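PDB 6LZI: DNA mismatch repair protein MutL from Aquifex aeolicus, which takes part in DNA mismatch repair as an endonuclease, binding ATP and ADP through an N-terminal ATPase domain of the Bergerat fold. Local coordinates for residues L23-V37 and R45-H57. Residues are numbered along the deposited sequence; the frame is centred on the assembly and turned at random.
Sequences LVENSLDAKATKVEV and RLIRVKDNGTGIH. With MG (magnesium ion), chain B; ADP (adenosine-5'-diphosphate), chain H.
S27 gives its hydroxyl proton to D51 OD2, with OG 2.8 Å from that oxygen, and the same OD2 accepts from the adenine amino N6 of ADP. A carboxylate suits this place because one oxygen can take both donors, and the serine probably helps to hold the group that reads the adenine; an aspartate in this role is a feature of Bergerat-fold ATPases. The other oxygen, D51 OD1, closes an Asx turn onto G53 N. On the residue just before S27, N26 OD1 binds the magnesium ion at 2.0 Å, so the helix serves both ends of the nucleotide.

On the sheet face that carries E36 and K50, R48 grips E36 end-on: NH1 and NH2 both reach OE2, NH1 at 3.0 Å, with guanidinium and carboxylate planes 85° apart. E38 and E136 give R48 further carboxylate partners.

N52 ties the turn before strand 34-37. An asparagine amide carries acceptor and donor side by side: with CG between backbone N and carbonyl carbon (chi1 67°), OD1 accepts T33 N at 2.8 Å on a lone pair and K34 N from above the carbonyl plane, while ND2 donates to T33 OG1. Replacing N52 by alanine removes the amide, and both backbone N-H groups would probably lose this acceptor while the T33 hydroxyl is set free to turn.

Beneath, branched, apolar V49 fills the helix-sheet interface, its CG2 3.7 Å from L23 CB and its CG1 against V24 and V35. A Schellman motif with K31, of positive phi, as C-prime residue closes the helix ending at D29, and A30 O accepts T54 N.

Strands 34-40 and 46-51 form an antiparallel hairpin, flanked by strands 178-183 and 134-140, while helix 16-29 covers its valine face beside helix 156-173.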
loop_
_atom_site.group_PDB
_atom_site.type_symbol
_atom_site.label_atom_id
_atom_site.label_comp_id
_atom_site.label_asym_id
_atom_site.label_seq_id
_atom_site.Cartn_x
_atom_site.Cartn_y
_atom_site.Cartn_z
ATOM N N LEU A 23 1.021 4.458 6.465
ATOM C CA LEU A 23 1.033 5.749 5.765
ATOM C C LEU A 23 0.189 5.712 4.487
ATOM O O LEU A 23 -0.561 6.647 4.214
ATOM C CB LEU A 23 2.479 6.198 5.455
ATOM C CG LEU A 23 3.195 6.376 6.804
ATOM C CD1 LEU A 23 4.709 6.734 6.447
ATOM C CD2 LEU A 23 2.639 7.335 7.798
ATOM N N VAL A 24 0.308 4.649 3.676
ATOM C CA VAL A 24 -0.415 4.648 2.409
ATOM C C VAL A 24 -1.901 4.529 2.702
ATOM O O VAL A 24 -2.733 5.132 2.030
ATOM C CB VAL A 24 0.099 3.469 1.561
ATOM C CG1 VAL A 24 -0.802 3.199 0.406
ATOM C CG2 VAL A 24 1.607 3.731 1.101
ATOM N N GLU A 25 -2.252 3.792 3.750
ATOM C CA GLU A 25 -3.668 3.771 4.135
ATOM C C GLU A 25 -4.174 5.182 4.418
ATOM O O GLU A 25 -5.279 5.538 3.969
ATOM C CB GLU A 25 -3.893 2.838 5.344
ATOM C CG GLU A 25 -5.331 2.854 5.878
ATOM C CD GLU A 25 -5.541 1.829 6.991
ATOM O OE1 GLU A 25 -5.926 2.173 8.158
ATOM O OE2 GLU A 25 -5.367 0.646 6.671
ATOM N N ASN A 26 -3.346 6.020 5.090
ATOM C CA ASN A 26 -3.748 7.371 5.437
ATOM C C ASN A 26 -3.868 8.217 4.181
ATOM O O ASN A 26 -4.811 9.018 4.044
ATOM C CB ASN A 26 -2.728 7.980 6.407
ATOM C CG ASN A 26 -2.922 7.462 7.810
ATOM O OD1 ASN A 26 -3.976 6.898 8.095
ATOM N ND2 ASN A 26 -1.981 7.654 8.681
ATOM N N SER A 27 -2.987 7.983 3.231
ATOM C CA SER A 27 -3.091 8.745 1.973
ATOM C C SER A 27 -4.382 8.445 1.265
ATOM O O SER A 27 -5.007 9.339 0.695
ATOM C CB SER A 27 -1.972 8.395 1.042
ATOM O OG SER A 27 -0.751 8.778 1.717
ATOM N N LEU A 28 -4.690 7.149 1.160
ATOM C CA LEU A 28 -5.937 6.763 0.452
ATOM C C LEU A 28 -7.178 7.220 1.218
ATOM O O LEU A 28 -8.211 7.563 0.607
ATOM C CB LEU A 28 -5.982 5.256 0.292
ATOM C CG LEU A 28 -4.819 4.703 -0.536
ATOM C CD1 LEU A 28 -4.817 3.179 -0.548
ATOM C CD2 LEU A 28 -4.987 5.165 -2.011
ATOM N N ASP A 29 -7.133 7.141 2.559
ATOM C CA ASP A 29 -8.193 7.706 3.380
ATOM C C ASP A 29 -8.415 9.179 3.065
ATOM O O ASP A 29 -9.550 9.657 3.085
ATOM C CB ASP A 29 -7.902 7.572 4.876
ATOM C CG ASP A 29 -7.996 6.133 5.419
ATOM O OD1 ASP A 29 -8.517 5.199 4.747
ATOM O OD2 ASP A 29 -7.480 5.967 6.542
ATOM N N ALA A 30 -7.337 9.912 2.754
ATOM C CA ALA A 30 -7.413 11.324 2.415
ATOM C C ALA A 30 -7.620 11.579 0.918
ATOM O O ALA A 30 -7.424 12.715 0.463
ATOM C CB ALA A 30 -6.162 12.046 2.886
ATOM N N LYS A 31 -8.103 10.565 0.194
ATOM C CA LYS A 31 -8.490 10.553 -1.220
ATOM C C LYS A 31 -7.396 11.082 -2.114
ATOM O O LYS A 31 -7.632 11.843 -3.070
ATOM C CB LYS A 31 -9.822 11.270 -1.499
ATOM C CG LYS A 31 -10.320 12.327 -0.554
ATOM C CD LYS A 31 -11.772 12.713 -0.935
ATOM C CE LYS A 31 -12.071 14.204 -0.812
ATOM N NZ LYS A 31 -11.195 15.121 -1.633
ATOM N N ALA A 32 -6.180 10.613 -1.839
ATOM C CA ALA A 32 -5.070 10.909 -2.748
ATOM C C ALA A 32 -5.274 10.204 -4.086
ATOM O O ALA A 32 -5.802 9.083 -4.150
ATOM C CB ALA A 32 -3.767 10.455 -2.095
ATOM N N THR A 33 -4.929 10.872 -5.193
ATOM C CA THR A 33 -4.885 10.157 -6.484
ATOM C C THR A 33 -3.451 9.843 -6.944
ATOM O O THR A 33 -3.259 9.157 -7.961
ATOM C CB THR A 33 -5.601 10.977 -7.576
ATOM O OG1 THR A 33 -4.947 12.228 -7.703
ATOM C CG2 THR A 33 -7.119 11.197 -7.208
ATOM N N LYS A 34 -2.439 10.311 -6.212
ATOM C CA LYS A 34 -1.053 9.997 -6.501
ATOM C C LYS A 34 -0.373 9.767 -5.173
ATOM O O LYS A 34 -0.466 10.637 -4.294
ATOM C CB LYS A 34 -0.404 11.173 -7.252
ATOM C CG LYS A 34 -1.248 11.460 -8.475
ATOM C CD LYS A 34 -0.425 11.740 -9.714
ATOM C CE LYS A 34 -1.374 11.895 -10.937
ATOM N NZ LYS A 34 -1.881 13.321 -11.006
ATOM N N VAL A 35 0.162 8.554 -4.996
ATOM C CA VAL A 35 0.882 8.166 -3.798
ATOM C C VAL A 35 2.308 7.793 -4.178
ATOM O O VAL A 35 2.528 6.909 -5.015
ATOM C CB VAL A 35 0.177 6.979 -3.140
ATOM C CG1 VAL A 35 1.023 6.499 -1.925
ATOM C CG2 VAL A 35 -1.278 7.359 -2.707
ATOM N N GLU A 36 3.270 8.424 -3.532
ATOM C CA GLU A 36 4.662 8.196 -3.889
ATOM C C GLU A 36 5.331 7.658 -2.647
ATOM O O GLU A 36 5.223 8.286 -1.582
ATOM C CB GLU A 36 5.305 9.516 -4.273
ATOM C CG GLU A 36 6.758 9.390 -4.697
ATOM C CD GLU A 36 7.292 10.771 -5.068
ATOM O OE1 GLU A 36 6.812 11.301 -6.100
ATOM O OE2 GLU A 36 8.090 11.345 -4.289
ATOM N N VAL A 37 6.013 6.508 -2.782
ATOM C CA VAL A 37 6.741 5.916 -1.678
ATOM C C VAL A 37 8.219 5.830 -1.995
ATOM O O VAL A 37 8.616 5.399 -3.090
ATOM C CB VAL A 37 6.225 4.497 -1.412
ATOM C CG1 VAL A 37 6.920 3.877 -0.176
ATOM C CG2 VAL A 37 4.659 4.489 -1.229
ATOM N N ARG A 45 16.349 2.891 7.047
ATOM C CA ARG A 45 16.923 4.207 7.154
ATOM C C ARG A 45 15.949 5.341 6.853
ATOM O O ARG A 45 15.972 6.358 7.556
ATOM C CB ARG A 45 18.189 4.295 6.262
ATOM C CG ARG A 45 18.754 5.645 6.189
ATOM C CD ARG A 45 20.182 5.645 5.683
ATOM N NE ARG A 45 20.725 6.992 5.794
ATOM C CZ ARG A 45 21.154 7.522 6.939
ATOM N NH1 ARG A 45 21.137 6.816 8.077
ATOM N NH2 ARG A 45 21.592 8.764 6.945
ATOM N N LEU A 46 15.132 5.221 5.812
ATOM C CA LEU A 46 14.091 6.198 5.527
ATOM C C LEU A 46 12.924 5.496 4.877
ATOM O O LEU A 46 13.087 4.737 3.911
ATOM C CB LEU A 46 14.616 7.299 4.589
ATOM C CG LEU A 46 13.488 8.228 4.115
ATOM C CD1 LEU A 46 12.968 9.203 5.125
ATOM C CD2 LEU A 46 14.010 8.850 2.781
ATOM N N ILE A 47 11.740 5.856 5.345
ATOM C CA ILE A 47 10.481 5.618 4.680
ATOM C C ILE A 47 9.840 6.973 4.486
ATOM O O ILE A 47 9.642 7.712 5.480
ATOM C CB ILE A 47 9.569 4.749 5.604
ATOM C CG1 ILE A 47 10.191 3.350 5.811
ATOM C CG2 ILE A 47 8.204 4.529 5.009
ATOM C CD1 ILE A 47 9.854 2.789 7.177
ATOM N N ARG A 48 9.489 7.301 3.230
ATOM C CA ARG A 48 8.835 8.557 2.878
ATOM C C ARG A 48 7.595 8.237 2.049
ATOM O O ARG A 48 7.665 7.403 1.129
ATOM C CB ARG A 48 9.771 9.470 2.067
ATOM C CG ARG A 48 9.075 10.739 1.774
ATOM C CD ARG A 48 9.989 11.756 1.079
ATOM N NE ARG A 48 10.515 11.195 -0.161
ATOM C CZ ARG A 48 9.889 11.245 -1.324
ATOM N NH1 ARG A 48 8.678 11.825 -1.434
ATOM N NH2 ARG A 48 10.473 10.696 -2.380
ATOM N N VAL A 49 6.458 8.837 2.427
ATOM C CA VAL A 49 5.215 8.685 1.668
ATOM C C VAL A 49 4.643 10.056 1.430
ATOM O O VAL A 49 4.347 10.789 2.375
ATOM C CB VAL A 49 4.212 7.782 2.410
ATOM C CG1 VAL A 49 2.865 7.619 1.638
ATOM C CG2 VAL A 49 4.778 6.408 2.606
ATOM N N LYS A 50 4.428 10.355 0.173
ATOM C CA LYS A 50 3.976 11.627 -0.303
ATOM C C LYS A 50 2.655 11.347 -0.993
ATOM O O LYS A 50 2.560 10.402 -1.790
ATOM C CB LYS A 50 4.934 12.194 -1.288
ATOM C CG LYS A 50 4.524 13.643 -1.762
ATOM C CD LYS A 50 5.634 13.994 -2.738
ATOM C CE LYS A 50 5.486 15.421 -3.277
ATOM N NZ LYS A 50 4.348 15.348 -4.209
ATOM N N ASP A 51 1.697 12.224 -0.757
ATOM C CA ASP A 51 0.403 12.142 -1.433
ATOM C C ASP A 51 -0.120 13.535 -1.772
ATOM O O ASP A 51 0.344 14.569 -1.230
ATOM C CB ASP A 51 -0.627 11.355 -0.554
ATOM C CG ASP A 51 -1.122 12.122 0.655
ATOM O OD1 ASP A 51 -1.608 13.303 0.521
ATOM O OD2 ASP A 51 -0.981 11.559 1.800
ATOM N N ASN A 52 -1.090 13.554 -2.709
ATOM C CA ASN A 52 -1.747 14.771 -3.148
ATOM C C ASN A 52 -3.204 14.795 -2.677
ATOM O O ASN A 52 -4.072 15.307 -3.382
ATOM C CB ASN A 52 -1.672 14.892 -4.685
ATOM C CG ASN A 52 -2.496 13.799 -5.387
ATOM O OD1 ASN A 52 -2.939 12.825 -4.744
ATOM N ND2 ASN A 52 -2.768 13.971 -6.695
ATOM N N GLY A 53 -3.456 14.250 -1.503
ATOM C CA GLY A 53 -4.775 14.276 -0.908
ATOM C C GLY A 53 -5.111 15.627 -0.313
ATOM O O GLY A 53 -4.459 16.651 -0.542
ATOM N N THR A 54 -6.122 15.607 0.530
ATOM C CA THR A 54 -6.690 16.860 0.996
ATOM C C THR A 54 -5.816 17.573 2.011
ATOM O O THR A 54 -6.107 18.715 2.361
ATOM C CB THR A 54 -8.065 16.593 1.639
ATOM O OG1 THR A 54 -7.856 16.001 2.927
ATOM C CG2 THR A 54 -8.795 15.618 0.832
ATOM N N GLY A 55 -4.798 16.889 2.556
ATOM C CA GLY A 55 -3.979 17.473 3.592
ATOM C C GLY A 55 -4.699 17.627 4.935
ATOM O O GLY A 55 -5.790 17.101 5.181
ATOM N N ILE A 56 -3.989 18.293 5.836
ATOM C CA ILE A 56 -4.364 18.414 7.240
ATOM C C ILE A 56 -4.286 19.888 7.575
ATOM O O ILE A 56 -3.310 20.558 7.192
ATOM C CB ILE A 56 -3.447 17.578 8.164
ATOM C CG1 ILE A 56 -3.435 16.109 7.697
ATOM C CG2 ILE A 56 -3.898 17.651 9.625
ATOM C CD1 ILE A 56 -2.167 15.376 8.047
ATOM N N HIS A 57 -5.348 20.413 8.202
ATOM C CA HIS A 57 -5.364 21.820 8.547
ATOM C C HIS A 57 -4.215 22.075 9.504
ATOM O O HIS A 57 -3.913 21.196 10.329
ATOM C CB HIS A 57 -6.673 22.242 9.217
ATOM C CG HIS A 57 -6.794 23.724 9.373
ATOM N ND1 HIS A 57 -6.178 24.417 10.393
ATOM C CD2 HIS A 57 -7.405 24.655 8.602
ATOM C CE1 HIS A 57 -6.423 25.705 10.256
ATOM N NE2 HIS A 57 -7.160 25.879 9.173
HETATM MG MG MG B . -4.463 5.803 9.734
HETATM P PB ADP H . -6.401 6.963 11.824
HETATM O O1B ADP H . -5.990 7.027 10.392
HETATM O O2B ADP H . -7.483 8.020 12.169
HETATM O O3B ADP H . -6.860 5.578 12.223
HETATM P PA ADP H . -3.686 7.833 12.119
HETATM O O1A ADP H . -2.779 7.967 13.308
HETATM O O2A ADP H . -3.183 6.941 11.036
HETATM O O3A ADP H . -5.137 7.316 12.733
HETATM O "O5'" ADP H . -3.868 9.264 11.392
HETATM C "C5'" ADP H . -4.505 10.186 12.278
HETATM C "C4'" ADP H . -5.263 11.249 11.488
HETATM O "O4'" ADP H . -4.339 12.053 10.799
HETATM C "C3'" ADP H . -6.231 10.752 10.434
HETATM O "O3'" ADP H . -7.547 10.577 11.027
HETATM C "C2'" ADP H . -6.273 11.912 9.458
HETATM O "O2'" ADP H . -7.214 12.855 10.068
HETATM C "C1'" ADP H . -4.894 12.514 9.584
HETATM N N9 ADP H . -3.988 12.067 8.534
HETATM C C8 ADP H . -2.957 11.183 8.639
HETATM N N7 ADP H . -2.317 11.037 7.448
HETATM C C5 ADP H . -2.996 11.837 6.587
HETATM C C6 ADP H . -2.825 12.129 5.160
HETATM N N6 ADP H . -1.843 11.506 4.452
HETATM N N1 ADP H . -3.698 13.007 4.594
HETATM C C2 ADP H . -4.711 13.583 5.365
HETATM N N3 ADP H . -4.905 13.381 6.667
HETATM C C4 ADP H . -4.050 12.527 7.293
HETATM O O HOH W 1 -5.789 4.797 8.550
HETATM O O HOH W 2 -2.673 4.612 9.196
HETATM O O HOH W 3 -4.782 4.416 11.401
#